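Local coordinates for protein mannan endo-1,4-beta-mannosidase (Bacillus subtilis, PDB 3CBW) that hydrolyses internal beta-1,4-mannosidic linkages of mannan, galactomannan and glucomannan, and so takes part in the breakdown of glucomannan, at residues N259-L264 and K269-T274; T25-L30 and Y242-G247; F182-T187 and S198-L203; S13-N18 and K206-M211. The protein carries 3 engineered substitutions. All blocks are in the same frame, centred on the assembly; numbering follows the deposited sequence.

Interaction 1: N259-L264 and K269-T274; sequences NGYDQL and KPFAFT
The rings of Tyr261 and Phe271 meet in a T-shaped (edge-to-face) pair, with planes at 82° and centroids 5.0 Å apart. Tyr261 supplies the edge: its CD1 sits over one face of Phe271, displaced toward the rim, and comes within 3.6 Å of Phe271 CE2. At the edge of the Phe271 ring lie Leu264 CB, near the plane and 4.0 Å from Phe271 CD1, and, in the plane, CE2 of Phe273. Leu264 CD1 adds a second touch, on Phe271 CE1. Both aromatic side chains hold CG anti to the backbone N (chi1 170° for Tyr261, 173° for Phe271), which lets the two rings meet between helix and strand. Phenylalanine suits this place because a flat, wholly apolar group can take a C-H edge on its face and a leucine at its rim; an alanine here would probably leave the Tyr261 edge without a face to rest on and open a gap beside Leu264. Tyrosine suits the helix because its hydroxyl passes beyond the contact to accept a hydrogen bond from the backbone N of Lys300. Helix 261-265, with Gly260 as its N-cap residue, is the short helix of the beta-alpha-beta unit that joins strand 245-252 to strand 271-278. Leu264 and Phe271 both also touch Leu248 on strand 245-252, and Phe271 reaches Thr301 on strand 301-306.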
# COMPACT_ATOMS: atom_id res chain seq x y z
N ASN A 259 -6.81 10.63 -12.62
CA ASN A 259 -6.86 9.70 -13.73
C ASN A 259 -6.52 8.29 -13.28
O ASN A 259 -5.58 8.10 -12.50
CB ASN A 259 -5.86 10.19 -14.80
CG ASN A 259 -5.82 9.32 -16.03
OD1 ASN A 259 -5.26 8.22 -16.02
ND2 ASN A 259 -6.38 9.82 -17.13
N GLY A 260 -7.27 7.31 -13.76
CA GLY A 260 -6.88 5.91 -13.60
C GLY A 260 -7.92 4.99 -13.00
O GLY A 260 -7.79 3.76 -13.07
N TYR A 261 -8.95 5.57 -12.41
CA TYR A 261 -9.99 4.80 -11.74
C TYR A 261 -10.72 3.85 -12.70
O TYR A 261 -10.93 2.69 -12.39
CB TYR A 261 -10.96 5.75 -11.05
CG TYR A 261 -12.22 5.12 -10.52
CD1 TYR A 261 -12.26 4.58 -9.24
CD2 TYR A 261 -13.39 5.10 -11.28
CE1 TYR A 261 -13.42 4.02 -8.73
CE2 TYR A 261 -14.55 4.53 -10.80
CZ TYR A 261 -14.55 4.00 -9.52
OH TYR A 261 -15.69 3.46 -9.01
N ASP A 262 -11.11 4.36 -13.87
CA ASP A 262 -11.83 3.53 -14.84
C ASP A 262 -10.98 2.34 -15.28
O ASP A 262 -11.46 1.21 -15.27
CB ASP A 262 -12.23 4.35 -16.06
CG ASP A 262 -13.34 5.34 -15.78
OD1 ASP A 262 -14.08 5.15 -14.80
OD2 ASP A 262 -13.49 6.29 -16.58
N GLN A 263 -9.73 2.62 -15.65
CA GLN A 263 -8.75 1.61 -16.11
C GLN A 263 -8.50 0.53 -15.06
O GLN A 263 -8.41 -0.66 -15.38
CB GLN A 263 -7.39 2.26 -16.45
CG GLN A 263 -7.36 3.34 -17.53
CD GLN A 263 -7.38 4.74 -16.95
OE1 GLN A 263 -8.39 5.19 -16.40
NE2 GLN A 263 -6.26 5.45 -17.08
N LEU A 264 -8.36 0.93 -13.80
CA LEU A 264 -8.03 -0.02 -12.74
C LEU A 264 -9.24 -0.83 -12.27
O LEU A 264 -9.14 -2.04 -12.11
CB LEU A 264 -7.31 0.67 -11.58
CG LEU A 264 -5.91 1.16 -11.95
CD1 LEU A 264 -5.37 2.00 -10.82
CD2 LEU A 264 -4.96 0.00 -12.27
N LYS A 269 -10.76 -6.05 -9.83
CA LYS A 269 -10.21 -6.18 -8.48
C LYS A 269 -10.73 -4.99 -7.69
O LYS A 269 -10.94 -3.92 -8.27
CB LYS A 269 -8.68 -6.11 -8.51
CG LYS A 269 -7.99 -7.21 -9.32
CD LYS A 269 -7.99 -8.54 -8.60
CE LYS A 269 -7.26 -9.60 -9.41
NZ LYS A 269 -7.11 -10.86 -8.60
N PRO A 270 -10.91 -5.15 -6.37
CA PRO A 270 -11.28 -4.00 -5.54
C PRO A 270 -10.25 -2.89 -5.72
O PRO A 270 -9.05 -3.15 -5.89
CB PRO A 270 -11.27 -4.57 -4.12
CG PRO A 270 -11.59 -6.01 -4.31
CD PRO A 270 -10.85 -6.39 -5.57
N PHE A 271 -10.73 -1.65 -5.65
CA PHE A 271 -9.95 -0.45 -5.92
C PHE A 271 -9.80 0.40 -4.65
O PHE A 271 -10.76 0.56 -3.90
CB PHE A 271 -10.64 0.39 -7.01
CG PHE A 271 -10.00 1.73 -7.24
CD1 PHE A 271 -8.98 1.87 -8.17
CD2 PHE A 271 -10.38 2.84 -6.49
CE1 PHE A 271 -8.37 3.11 -8.34
CE2 PHE A 271 -9.76 4.06 -6.65
CZ PHE A 271 -8.77 4.20 -7.57
N ALA A 272 -8.61 0.96 -4.45
CA ALA A 272 -8.37 1.85 -3.32
C ALA A 272 -7.51 3.03 -3.72
O ALA A 272 -6.78 2.97 -4.72
CB ALA A 272 -7.70 1.09 -2.18
N PHE A 273 -7.62 4.12 -2.96
CA PHE A 273 -6.63 5.20 -3.03
C PHE A 273 -5.51 4.88 -2.06
O PHE A 273 -5.59 5.13 -0.85
CB PHE A 273 -7.27 6.56 -2.75
CG PHE A 273 -8.01 7.10 -3.94
CD1 PHE A 273 -7.29 7.53 -5.06
CD2 PHE A 273 -9.38 7.11 -4.00
CE1 PHE A 273 -7.93 7.99 -6.19
CE2 PHE A 273 -10.04 7.59 -5.14
CZ PHE A 273 -9.30 8.02 -6.24
N THR A 274 -4.49 4.21 -2.59
CA THR A 274 -3.48 3.55 -1.79
C THR A 274 -2.49 4.51 -1.15
O THR A 274 -1.81 4.14 -0.19
CB THR A 274 -2.79 2.48 -2.64
OG1 THR A 274 -2.48 3.02 -3.92
CG2 THR A 274 -3.71 1.29 -2.83

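Interaction 2: T25-L30 and Y242-G247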
# COMPACT_ATOMS: atom_id res chain seq x y z
N THR A 25 -11.41 -14.02 5.14
CA THR A 25 -12.59 -13.30 5.60
C THR A 25 -12.46 -11.80 5.33
O THR A 25 -13.37 -11.19 4.77
CB THR A 25 -12.83 -13.57 7.08
OG1 THR A 25 -13.16 -14.96 7.21
CG2 THR A 25 -13.96 -12.72 7.62
N VAL A 26 -11.33 -11.23 5.70
CA VAL A 26 -11.10 -9.81 5.50
C VAL A 26 -11.14 -9.46 4.01
O VAL A 26 -11.73 -8.45 3.63
CB VAL A 26 -9.77 -9.37 6.16
CG1 VAL A 26 -9.31 -7.99 5.66
CG2 VAL A 26 -9.93 -9.38 7.67
N MET A 27 -10.53 -10.29 3.16
CA MET A 27 -10.52 -9.98 1.74
C MET A 27 -11.94 -9.96 1.17
O MET A 27 -12.31 -9.05 0.42
CB MET A 27 -9.66 -10.98 0.96
CG MET A 27 -9.50 -10.61 -0.50
SD MET A 27 -8.59 -9.03 -0.79
CE MET A 27 -9.78 -8.17 -1.86
N ASN A 28 -12.75 -10.97 1.50
CA ASN A 28 -14.12 -11.00 1.02
C ASN A 28 -14.92 -9.81 1.55
O ASN A 28 -15.72 -9.21 0.83
CB ASN A 28 -14.80 -12.32 1.40
CG ASN A 28 -16.12 -12.50 0.70
OD1 ASN A 28 -16.21 -12.29 -0.51
ND2 ASN A 28 -17.15 -12.88 1.44
N TRP A 29 -14.72 -9.49 2.82
CA TRP A 29 -15.39 -8.35 3.44
C TRP A 29 -15.01 -7.03 2.74
O TRP A 29 -15.88 -6.24 2.39
CB TRP A 29 -15.06 -8.34 4.93
CG TRP A 29 -15.71 -7.26 5.73
CD1 TRP A 29 -16.94 -7.30 6.33
CD2 TRP A 29 -15.14 -5.98 6.06
NE1 TRP A 29 -17.17 -6.13 7.01
CE2 TRP A 29 -16.08 -5.31 6.87
CE3 TRP A 29 -13.92 -5.36 5.76
CZ2 TRP A 29 -15.85 -4.02 7.35
CZ3 TRP A 29 -13.69 -4.09 6.25
CH2 TRP A 29 -14.65 -3.43 7.04
N LEU A 30 -13.71 -6.82 2.51
CA LEU A 30 -13.25 -5.61 1.83
C LEU A 30 -13.89 -5.48 0.44
O LEU A 30 -14.37 -4.41 0.07
CB LEU A 30 -11.72 -5.60 1.70
CG LEU A 30 -10.91 -5.32 2.97
CD1 LEU A 30 -9.44 -5.61 2.67
CD2 LEU A 30 -11.09 -3.89 3.47
N TYR A 242 -1.62 -12.51 -8.99
CA TYR A 242 -0.60 -11.94 -8.12
C TYR A 242 -1.08 -10.70 -7.39
O TYR A 242 -0.30 -10.12 -6.64
CB TYR A 242 0.67 -11.58 -8.91
CG TYR A 242 1.11 -12.67 -9.87
CD1 TYR A 242 1.66 -13.88 -9.41
CD2 TYR A 242 0.88 -12.54 -11.23
CE1 TYR A 242 2.04 -14.87 -10.32
CE2 TYR A 242 1.25 -13.52 -12.13
CZ TYR A 242 1.82 -14.68 -11.67
OH TYR A 242 2.17 -15.64 -12.59
N VAL A 243 -2.33 -10.29 -7.61
CA VAL A 243 -2.83 -9.01 -7.09
C VAL A 243 -4.21 -9.19 -6.52
O VAL A 243 -5.11 -9.72 -7.19
CB VAL A 243 -2.90 -7.93 -8.22
CG1 VAL A 243 -3.52 -6.64 -7.69
CG2 VAL A 243 -1.51 -7.63 -8.78
N ASP A 244 -4.40 -8.74 -5.29
CA ASP A 244 -5.72 -8.74 -4.65
C ASP A 244 -6.47 -7.41 -4.81
O ASP A 244 -7.70 -7.41 -4.99
CB ASP A 244 -5.59 -9.07 -3.16
CG ASP A 244 -5.13 -10.49 -2.93
OD1 ASP A 244 -5.83 -11.41 -3.39
OD2 ASP A 244 -4.08 -10.69 -2.29
N ILE A 245 -5.75 -6.30 -4.69
CA ILE A 245 -6.33 -4.95 -4.69
C ILE A 245 -5.52 -4.10 -5.63
O ILE A 245 -4.29 -4.17 -5.62
CB ILE A 245 -6.33 -4.33 -3.26
CG1 ILE A 245 -7.26 -5.13 -2.33
CG2 ILE A 245 -6.70 -2.84 -3.26
CD1 ILE A 245 -7.19 -4.74 -0.86
N VAL A 246 -6.20 -3.32 -6.46
CA VAL A 246 -5.55 -2.33 -7.32
C VAL A 246 -5.82 -0.94 -6.76
O VAL A 246 -6.82 -0.73 -6.06
CB VAL A 246 -6.01 -2.42 -8.79
CG1 VAL A 246 -5.62 -3.77 -9.36
CG2 VAL A 246 -7.54 -2.19 -8.94
N GLY A 247 -4.96 0.02 -7.06
CA GLY A 247 -5.23 1.34 -6.55
C GLY A 247 -4.31 2.40 -7.09
O GLY A 247 -3.39 2.10 -7.84
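Met27 extends from its helix with CG anti to the backbone N (chi1 -174°) and then bends at chi2 (64°) and chi3 (-127°), bringing SD and CE against residues Asp244 and Ile245. SD lies 3.8 Å from CB of Asp244, touching the carbon base of that side chain and not its carboxylate. The methyl CE goes further, to 4.0 Å from CG1 of Ile245 and 3.8 Å from the backbone O of Asp244; the Met27 and Ile245 side chains run alongside one another, head to tail. One turn along the helix, Leu30 CD1 approaches Ile245 CD1 at 4.3 Å, a looser touch. Methionine suits the site because its unbranched, flexible chain can follow the step from aspartate to isoleucine, while the branched isoleucine offers CG1 and CD1 to two residues of one helix face. The buried carboxylate of Asp244 is satisfied by backbone groups: OD1 accepts from the N of Val15 and OD2 from the N of Trp222. These two bonds would fix its rotation and probably help to stabilise its negative charge. Ile245 opens strand 245-252, one of the parallel strands of the TIM barrel, the fold of family 26 glycosidases. Its inward side chain forms an apolar layer with Met27, Leu30 and Ile221 where helix 21-32 lies against the N-terminal ends of the strands, consistent with a helix covering the bottom of a TIM barrel.

Interaction 3: F182-T187 and S198-L203; sequences FWWGLT and SLYKQL
Trp184 leaves its backbone toward helix 194-214, and its CB already touches that helix, 4.0 Å from CD2 of Leu203. The indole then turns along Tyr200: CG stands between the backbone N and the carbonyl carbon (chi1 59°), and CD1 comes 4.0 Å from CE1 of Tyr200, the two side chains running side by side in the same direction. Next round the five-membered ring, NE1 donates to the backbone O of His175, a residue that probably helps to keep the catalytic nucleophile in position. On the six-membered ring, CE3 lies over a face of the Trp183 indole, and CH2, at the far end, over a face of Phe182. The Phe182 CB in turn covers the centre of one Trp184 face. Tryptophan suits this place because it offers a broad apolar surface together with one N-H for a buried carbonyl.

The rest of the contact is made by the backbone and by Trp183. The Trp184 backbone O sits at the edge of the Tyr200 ring, 3.6 Å from CD1, and hydrogen-bonds the hydroxyl of Tyr134. Trp183 brings CZ3 and CH2 to CD2 of Leu203, each 3.9 Å away, so that one leucine methyl meets both tryptophans. The Tyr200 hydroxyl is bonded to the O of Leu174. The type I turn from Phe182 to Gly185 belongs to the loop between strand 169-172 and helix 194-214. It packs on the side of that helix, where Leu203 also touches Tyr134 of helix 131-138.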
# COMPACT_ATOMS: atom_id res chain seq x y z
N PHE A 182 11.55 5.94 -8.42
CA PHE A 182 12.09 4.73 -7.77
C PHE A 182 12.86 3.86 -8.75
O PHE A 182 12.52 3.78 -9.93
CB PHE A 182 10.97 3.91 -7.13
CG PHE A 182 10.22 4.63 -6.03
CD1 PHE A 182 10.90 5.24 -4.98
CD2 PHE A 182 8.83 4.63 -6.03
CE1 PHE A 182 10.19 5.89 -3.95
CE2 PHE A 182 8.12 5.26 -5.00
CZ PHE A 182 8.81 5.88 -3.97
N TRP A 183 13.86 3.15 -8.24
CA TRP A 183 14.72 2.35 -9.11
C TRP A 183 13.96 1.26 -9.88
O TRP A 183 14.38 0.86 -10.97
CB TRP A 183 15.89 1.75 -8.33
CG TRP A 183 15.51 0.77 -7.25
CD1 TRP A 183 15.37 1.04 -5.91
CD2 TRP A 183 15.25 -0.64 -7.39
NE1 TRP A 183 15.04 -0.10 -5.22
CE2 TRP A 183 14.97 -1.15 -6.10
CE3 TRP A 183 15.24 -1.52 -8.48
CZ2 TRP A 183 14.64 -2.49 -5.87
CZ3 TRP A 183 14.92 -2.87 -8.25
CH2 TRP A 183 14.64 -3.33 -6.95
N TRP A 184 12.85 0.78 -9.32
CA TRP A 184 12.10 -0.31 -9.94
C TRP A 184 11.12 0.13 -11.03
O TRP A 184 10.49 -0.70 -11.68
CB TRP A 184 11.36 -1.12 -8.86
CG TRP A 184 10.39 -0.30 -8.04
CD1 TRP A 184 9.10 0.05 -8.37
CD2 TRP A 184 10.62 0.22 -6.72
NE1 TRP A 184 8.54 0.77 -7.35
CE2 TRP A 184 9.44 0.89 -6.33
CE3 TRP A 184 11.73 0.21 -5.86
CZ2 TRP A 184 9.32 1.52 -5.08
CZ3 TRP A 184 11.62 0.86 -4.64
CH2 TRP A 184 10.42 1.50 -4.26
N GLY A 185 10.99 1.45 -11.21
CA GLY A 185 9.99 2.01 -12.14
C GLY A 185 10.55 2.36 -13.51
O GLY A 185 11.58 1.83 -13.94
N LEU A 186 9.85 3.24 -14.22
CA LEU A 186 10.32 3.75 -15.50
C LEU A 186 11.53 4.66 -15.30
O LEU A 186 11.80 5.11 -14.19
CB LEU A 186 9.20 4.51 -16.21
CG LEU A 186 8.07 3.68 -16.80
CD1 LEU A 186 7.02 4.62 -17.40
CD2 LEU A 186 8.60 2.72 -17.86
N THR A 187 12.24 4.95 -16.38
CA THR A 187 13.48 5.71 -16.28
C THR A 187 13.35 7.15 -16.77
O THR A 187 14.16 8.01 -16.41
CB THR A 187 14.64 5.02 -17.00
OG1 THR A 187 14.31 4.84 -18.38
CG2 THR A 187 14.95 3.67 -16.34
N SER A 198 8.11 -5.36 -18.88
CA SER A 198 8.26 -6.81 -18.71
C SER A 198 9.08 -7.14 -17.47
O SER A 198 8.72 -8.04 -16.68
CB SER A 198 8.91 -7.42 -19.94
OG SER A 198 9.11 -8.80 -19.74
N LEU A 199 10.19 -6.44 -17.30
CA LEU A 199 11.07 -6.67 -16.16
C LEU A 199 10.38 -6.34 -14.83
O LEU A 199 10.58 -7.04 -13.83
CB LEU A 199 12.37 -5.88 -16.30
CG LEU A 199 13.26 -6.28 -17.49
CD1 LEU A 199 14.42 -5.28 -17.64
CD2 LEU A 199 13.80 -7.71 -17.36
N TYR A 200 9.59 -5.27 -14.81
CA TYR A 200 8.83 -4.94 -13.61
C TYR A 200 7.92 -6.11 -13.22
O TYR A 200 7.86 -6.50 -12.04
CB TYR A 200 7.99 -3.67 -13.79
CG TYR A 200 7.12 -3.48 -12.57
CD1 TYR A 200 7.62 -2.83 -11.44
CD2 TYR A 200 5.83 -4.02 -12.51
CE1 TYR A 200 6.85 -2.70 -10.29
CE2 TYR A 200 5.06 -3.89 -11.37
CZ TYR A 200 5.58 -3.23 -10.26
OH TYR A 200 4.79 -3.10 -9.14
N LYS A 201 7.17 -6.63 -14.19
CA LYS A 201 6.27 -7.73 -13.91
C LYS A 201 7.03 -8.91 -13.34
O LYS A 201 6.57 -9.56 -12.40
CB LYS A 201 5.46 -8.13 -15.14
CG LYS A 201 4.47 -7.08 -15.60
CD LYS A 201 3.80 -7.54 -16.86
CE LYS A 201 3.09 -6.42 -17.56
NZ LYS A 201 2.77 -6.84 -18.94
N GLN A 202 8.21 -9.20 -13.91
CA GLN A 202 9.06 -10.26 -13.40
C GLN A 202 9.49 -10.01 -11.96
O GLN A 202 9.49 -10.92 -11.14
CB GLN A 202 10.28 -10.42 -14.30
CG GLN A 202 9.93 -10.97 -15.67
CD GLN A 202 11.12 -10.98 -16.60
OE1 GLN A 202 12.15 -11.55 -16.29
NE2 GLN A 202 10.97 -10.34 -17.76
N LEU A 203 9.82 -8.76 -11.64
CA LEU A 203 10.24 -8.42 -10.29
C LEU A 203 9.10 -8.55 -9.28
O LEU A 203 9.28 -9.08 -8.18
CB LEU A 203 10.83 -7.00 -10.26
CG LEU A 203 11.35 -6.51 -8.91
CD1 LEU A 203 12.52 -7.35 -8.40
CD2 LEU A 203 11.76 -5.05 -9.01

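Interaction 4: S13-N18 and K206-M211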
# COMPACT_ATOMS: atom_id res chain seq x y z
N SER A 13 -11.88 -14.33 -3.00
CA SER A 13 -10.85 -15.05 -2.24
C SER A 13 -9.50 -14.44 -2.55
O SER A 13 -9.25 -14.02 -3.67
CB SER A 13 -10.84 -16.53 -2.64
OG SER A 13 -12.06 -17.17 -2.29
N PRO A 14 -8.59 -14.43 -1.55
CA PRO A 14 -7.22 -13.99 -1.81
C PRO A 14 -6.58 -14.78 -2.96
O PRO A 14 -6.92 -15.95 -3.18
CB PRO A 14 -6.50 -14.31 -0.50
CG PRO A 14 -7.56 -14.26 0.53
CD PRO A 14 -8.79 -14.80 -0.13
N VAL A 15 -5.65 -14.15 -3.67
CA VAL A 15 -4.93 -14.85 -4.72
C VAL A 15 -4.08 -15.99 -4.18
O VAL A 15 -3.91 -17.00 -4.86
CB VAL A 15 -4.08 -13.92 -5.61
CG1 VAL A 15 -4.98 -12.95 -6.34
CG2 VAL A 15 -3.02 -13.19 -4.81
N ASN A 16 -3.57 -15.86 -2.96
CA ASN A 16 -2.82 -16.95 -2.35
C ASN A 16 -3.79 -18.07 -1.95
O ASN A 16 -4.62 -17.87 -1.06
CB ASN A 16 -2.08 -16.41 -1.13
CG ASN A 16 -1.36 -17.49 -0.35
OD1 ASN A 16 -1.36 -18.66 -0.73
ND2 ASN A 16 -0.70 -17.10 0.72
N PRO A 17 -3.67 -19.26 -2.58
CA PRO A 17 -4.64 -20.33 -2.30
C PRO A 17 -4.58 -20.86 -0.87
O PRO A 17 -5.52 -21.48 -0.41
CB PRO A 17 -4.25 -21.43 -3.31
CG PRO A 17 -2.85 -21.19 -3.62
CD PRO A 17 -2.65 -19.69 -3.56
N ASN A 18 -3.48 -20.61 -0.18
CA ASN A 18 -3.28 -21.08 1.18
C ASN A 18 -3.44 -19.98 2.21
O ASN A 18 -2.98 -20.12 3.34
CB ASN A 18 -1.92 -21.75 1.29
CG ASN A 18 -1.82 -22.96 0.39
OD1 ASN A 18 -0.98 -23.01 -0.52
ND2 ASN A 18 -2.72 -23.91 0.58
N LYS A 206 8.59 -12.17 -8.73
CA LYS A 206 9.69 -12.70 -7.92
C LYS A 206 9.44 -12.45 -6.44
O LYS A 206 9.63 -13.32 -5.59
CB LYS A 206 10.99 -12.05 -8.37
CG LYS A 206 12.23 -12.47 -7.61
CD LYS A 206 13.46 -11.87 -8.29
CE LYS A 206 14.73 -12.29 -7.64
NZ LYS A 206 15.18 -13.64 -8.09
N ILE A 207 8.98 -11.24 -6.11
CA ILE A 207 8.65 -10.95 -4.72
C ILE A 207 7.43 -11.76 -4.27
O ILE A 207 7.41 -12.29 -3.16
CB ILE A 207 8.47 -9.44 -4.48
CG1 ILE A 207 9.81 -8.72 -4.73
CG2 ILE A 207 7.92 -9.18 -3.07
CD1 ILE A 207 9.77 -7.22 -4.49
N TYR A 208 6.41 -11.85 -5.12
CA TYR A 208 5.23 -12.65 -4.79
C TYR A 208 5.65 -14.10 -4.47
O TYR A 208 5.22 -14.66 -3.46
CB TYR A 208 4.19 -12.62 -5.93
CG TYR A 208 3.00 -13.49 -5.60
CD1 TYR A 208 1.89 -12.98 -4.92
CD2 TYR A 208 3.00 -14.86 -5.92
CE1 TYR A 208 0.81 -13.80 -4.60
CE2 TYR A 208 1.93 -15.69 -5.58
CZ TYR A 208 0.83 -15.14 -4.93
OH TYR A 208 -0.24 -15.94 -4.58
N HIS A 209 6.49 -14.69 -5.32
CA HIS A 209 6.91 -16.08 -5.11
C HIS A 209 7.82 -16.23 -3.91
O HIS A 209 7.71 -17.23 -3.20
CB HIS A 209 7.54 -16.64 -6.38
CG HIS A 209 6.56 -16.83 -7.48
ND1 HIS A 209 6.79 -16.41 -8.77
CD2 HIS A 209 5.32 -17.37 -7.46
CE1 HIS A 209 5.73 -16.69 -9.51
NE2 HIS A 209 4.82 -17.27 -8.74
N TYR A 210 8.68 -15.26 -3.66
CA TYR A 210 9.53 -15.33 -2.49
C TYR A 210 8.67 -15.33 -1.23
O TYR A 210 8.85 -16.16 -0.33
CB TYR A 210 10.50 -14.15 -2.46
CG TYR A 210 11.60 -14.31 -1.43
CD1 TYR A 210 12.84 -14.81 -1.81
CD2 TYR A 210 11.40 -13.96 -0.10
CE1 TYR A 210 13.86 -14.97 -0.89
CE2 TYR A 210 12.42 -14.12 0.85
CZ TYR A 210 13.66 -14.63 0.43
OH TYR A 210 14.71 -14.80 1.31
N MET A 211 7.74 -14.39 -1.14
CA MET A 211 6.93 -14.26 0.07
C MET A 211 5.96 -15.42 0.24
O MET A 211 5.81 -15.95 1.33
CB MET A 211 6.17 -12.93 0.08
CG MET A 211 7.06 -11.69 0.15
SD MET A 211 8.30 -11.61 1.56
CE MET A 211 9.44 -10.35 0.84
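An Asx turn at Asn16, in the loop that leads into helix 21-32, meets a tyrosine from helix 194-214, one of the helices that surround the barrel. Tyr208 reaches across to it with CG anti to the backbone N (chi1 178°), and the outer end of its ring does the touching. CE1 lies 3.9 Å from CG2 of Val15, which comes at the ring obliquely. The hydroxyl touches the same methyl and rests against the backbone, 3.6 Å from CA of Asn16, and makes no hydrogen bond with the loop segment. Tyrosine has the length to span from helix to loop, and its ring also meets that of Trp222. Valine suits the other side as a compact apolar group, while its backbone N is bonded to OD1 of Asp244. Asparagine fits the turn because its amide has two different ends. ND2 donates to OD1 of Asp218, which would help to hold the group in place. The other end closes the turn: Asn16 OD1 accepts from the N of Asn18 at 2.9 Å, with an N-H...O angle of 156° and the donor 55° out of the carbonyl plane.

How the interactions relate
All four contacts pack without a hydrogen bond between their paired segments. The touching residues of interactions 2 and 3 are all buried, while interactions 1 and 4 each include a partly exposed one (Tyr261, Val15). Interactions 1 and 2 lie against neighbouring strands 271-278 and 245-252 and are directly joined: Lys269 NZ and Val243 O are 2.7 Å apart, a probable hydrogen bond. Interaction 1 is aromatic, interaction 2 aliphatic. Interactions 3 and 4 share helix 194-214, but interaction 3 is a tryptophan cluster beside the probable active site, whereas interaction 4, the smallest, lies away from that site and the substrate-binding residues. Asp244 and Val15 tie interaction 2 to interaction 4; interactions 1 and 3 do not touch.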